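Local coordinates for protein endolysin (Clostridium phage phictp1, PDB 5A6S) that probably recognises and binds the clostridial cell wall as the C-terminal binding domain of a phage endolysin, a cell-wall-degrading enzyme that lyses the host, at residues Glu17-Ala20 and Asp21-Cys25. The protein carries 1 engineered substitution. Sequence-based numbering, arbitrary orientation.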
ATOM      1  N   GLU B  17       0.066   3.295  -5.624  1.00 20.05           N
ATOM      2  CA  GLU B  17       1.501   3.439  -5.432  1.00 19.49           C
ATOM      3  C   GLU B  17       2.359   2.472  -6.276  1.00 20.89           C
ATOM      4  O   GLU B  17       3.382   2.912  -6.749  1.00 19.57           O
ATOM      5  CB  GLU B  17       1.920   3.409  -3.916  1.00 20.84           C
ATOM      6  CG  GLU B  17       1.331   4.440  -2.959  1.00 22.09           C
ATOM      7  CD  GLU B  17       1.679   5.925  -3.209  1.00 27.90           C
ATOM      8  OE1 GLU B  17       2.610   6.166  -4.025  1.00 23.83           O
ATOM      9  OE2 GLU B  17       0.991   6.883  -2.671  1.00 31.04           O
ATOM     10  N   TYR B  18       1.979   1.200  -6.474  1.00 17.53           N
ATOM     11  CA  TYR B  18       2.652   0.338  -7.408  1.00 19.12           C
ATOM     12  C   TYR B  18       2.577   0.878  -8.839  1.00 21.44           C
ATOM     13  O   TYR B  18       3.572   0.868  -9.554  1.00 18.05           O
ATOM     14  CB  TYR B  18       2.030  -1.070  -7.413  1.00 18.18           C
ATOM     15  CG  TYR B  18       2.399  -1.927  -6.184  1.00 16.35           C
ATOM     16  CD1 TYR B  18       3.691  -2.399  -6.008  1.00 16.27           C
ATOM     17  CD2 TYR B  18       1.441  -2.353  -5.306  1.00 15.35           C
ATOM     18  CE1 TYR B  18       4.058  -3.145  -4.879  1.00 15.81           C
ATOM     19  CE2 TYR B  18       1.769  -3.144  -4.219  1.00 14.19           C
ATOM     20  CZ  TYR B  18       3.088  -3.529  -3.997  1.00 16.78           C
ATOM     21  OH  TYR B  18       3.361  -4.326  -2.955  1.00 16.21           O
ATOM     22  N   LEU B  19       1.397   1.344  -9.254  1.00 18.21           N
ATOM     23  CA  LEU B  19       1.321   1.937 -10.595  1.00 18.01           C
ATOM     24  C   LEU B  19       2.243   3.181 -10.748  1.00 19.01           C
ATOM     25  O   LEU B  19       2.938   3.345 -11.768  1.00 20.23           O
ATOM     26  CB  LEU B  19      -0.140   2.275 -10.917  1.00 19.57           C
ATOM     27  CG  LEU B  19      -0.412   2.806 -12.324  1.00 21.11           C
ATOM     28  CD1 LEU B  19       0.015   1.796 -13.365  1.00 19.75           C
ATOM     29  CD2 LEU B  19      -1.890   3.212 -12.503  1.00 19.04           C
ATOM     30  N   ALA B  20       2.244   4.054  -9.758  1.00 18.34           N
ATOM     31  CA  ALA B  20       3.105   5.252  -9.773  1.00 18.14           C
ATOM     32  C   ALA B  20       4.619   4.893  -9.747  1.00 19.02           C
ATOM     33  O   ALA B  20       5.485   5.582 -10.323  1.00 16.62           O
ATOM     34  CB  ALA B  20       2.738   6.098  -8.610  1.00 17.82           C
ATOM     35  N   ASP B  21       4.947   3.785  -9.089  1.00 18.24           N
ATOM     36  CA  ASP B  21       6.333   3.363  -9.147  1.00 18.61           C
ATOM     37  C   ASP B  21       6.674   2.993 -10.597  1.00 20.81           C
ATOM     38  O   ASP B  21       7.776   3.272 -11.092  1.00 20.22           O
ATOM     39  CB  ASP B  21       6.552   2.152  -8.255  1.00 17.81           C
ATOM     40  CG  ASP B  21       6.571   2.483  -6.800  1.00 16.11           C
ATOM     41  OD1 ASP B  21       6.750   3.660  -6.378  1.00 16.40           O
ATOM     42  OD2 ASP B  21       6.569   1.510  -5.983  1.00 17.12           O
ATOM     43  N   ARG B  22       5.803   2.247 -11.241  1.00 19.80           N
ATOM     44  CA  ARG B  22       6.113   1.787 -12.569  1.00 21.93           C
ATOM     45  C   ARG B  22       6.117   2.960 -13.578  1.00 23.30           C
ATOM     46  O   ARG B  22       7.042   3.039 -14.401  1.00 20.16           O
ATOM     47  CB  ARG B  22       5.208   0.718 -13.047  1.00 21.88           C
ATOM     48  CG  ARG B  22       5.437   0.428 -14.506  1.00 25.62           C
ATOM     49  CD  ARG B  22       6.747  -0.303 -14.730  1.00 27.76           C
ATOM     50  NE  ARG B  22       6.829  -0.684 -16.157  1.00 33.27           N
ATOM     51  CZ  ARG B  22       7.092   0.174 -17.157  1.00 34.55           C
ATOM     52  NH1 ARG B  22       7.282   1.490 -16.935  1.00 35.49           N
ATOM     53  NH2 ARG B  22       7.167  -0.281 -18.394  1.00 38.55           N
ATOM     54  N   LEU B  23       5.158   3.857 -13.481  1.00 19.20           N
ATOM     55  CA  LEU B  23       5.137   5.087 -14.287  1.00 21.67           C
ATOM     56  C   LEU B  23       6.147   6.139 -13.858  1.00 20.84           C
ATOM     57  O   LEU B  23       6.312   7.128 -14.569  1.00 22.93           O
ATOM     58  CB  LEU B  23       3.764   5.732 -14.281  1.00 22.43           C
ATOM     59  CG  LEU B  23       2.646   4.856 -14.852  1.00 23.09           C
ATOM     60  CD1 LEU B  23       1.329   5.551 -14.586  1.00 21.60           C
ATOM     61  CD2 LEU B  23       2.767   4.439 -16.315  1.00 25.26           C
ATOM     62  N   ALA B  24       6.782   5.956 -12.691  1.00 18.42           N
ATOM     63  CA  ALA B  24       7.664   6.915 -12.085  1.00 20.24           C
ATOM     64  C   ALA B  24       6.996   8.281 -11.995  1.00 23.56           C
ATOM     65  O   ALA B  24       7.565   9.316 -12.443  1.00 21.98           O
ATOM     66  CB  ALA B  24       8.970   7.078 -12.912  1.00 22.86           C
ATOM     67  N   CYS B  25       5.841   8.335 -11.326  1.00 19.85           N
ATOM     68  CA  CYS B  25       5.111   9.556 -11.298  1.00 18.70           C
ATOM     69  C   CYS B  25       4.525   9.847  -9.900  1.00 20.28           C
ATOM     70  O   CYS B  25       4.657   9.031  -9.011  1.00 17.42           O
ATOM     71  CB  CYS B  25       4.020   9.421 -12.328  1.00 18.75           C
ATOM     72  SG  CYS B  25       2.620   8.346 -11.946  1.00 19.79           S
TER
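Leu23 N donates an almost straight hydrogen bond to Leu19 O (N-H...O 175°), and two residues later Cys25 N reaches back five residues to Ala20 O (3.0 Å). The second bond closes a Schellman motif that ends helix 11-23. Ala24 is its C-prime residue, with positive phi (52°), and its N makes a weak bond to Asp21 O (3.3 Å). Cys25 N lies in the plane of the Ala20 carbonyl and meets one of the oxygen's lone pairs. Asp21 N to Glu17 O and Arg22 N to Tyr18 O are ordinary helical bonds.

The turn lies in a beta-alpha-beta unit and leads the chain from the helix into strand 27-29. Leu19 and Leu23 sit one turn apart, and their side chains cross at a slant. With CG anti to the backbone N (chi1 -176°), Leu19 lays CG beside Leu23 CD1, 4.0 Å away. The Leu19 side chain also packs on Val5, Tyr43 and Val45 of the sheet and on Val72 and Tyr75 of helix 65-77. Leu23 also lies on Tyr43.

Both carboxylates have partners in other chains. Asp21 OD2 forms salt bridges with Arg14 and Arg65 of the second subunit, and OD1 with a basic side chain of another protein chain. Glu17 OE1 also pairs with a basic side chain of that chain, while Glu17 OE2 turns to Thr27 OG1 of its own chain in a hydrogen bond. These basic partners would favour charged carboxylates.

Within the Schellman turn, Cys25 SG lies against Ala20, 3.8 Å from CA and 4.0 Å from CB.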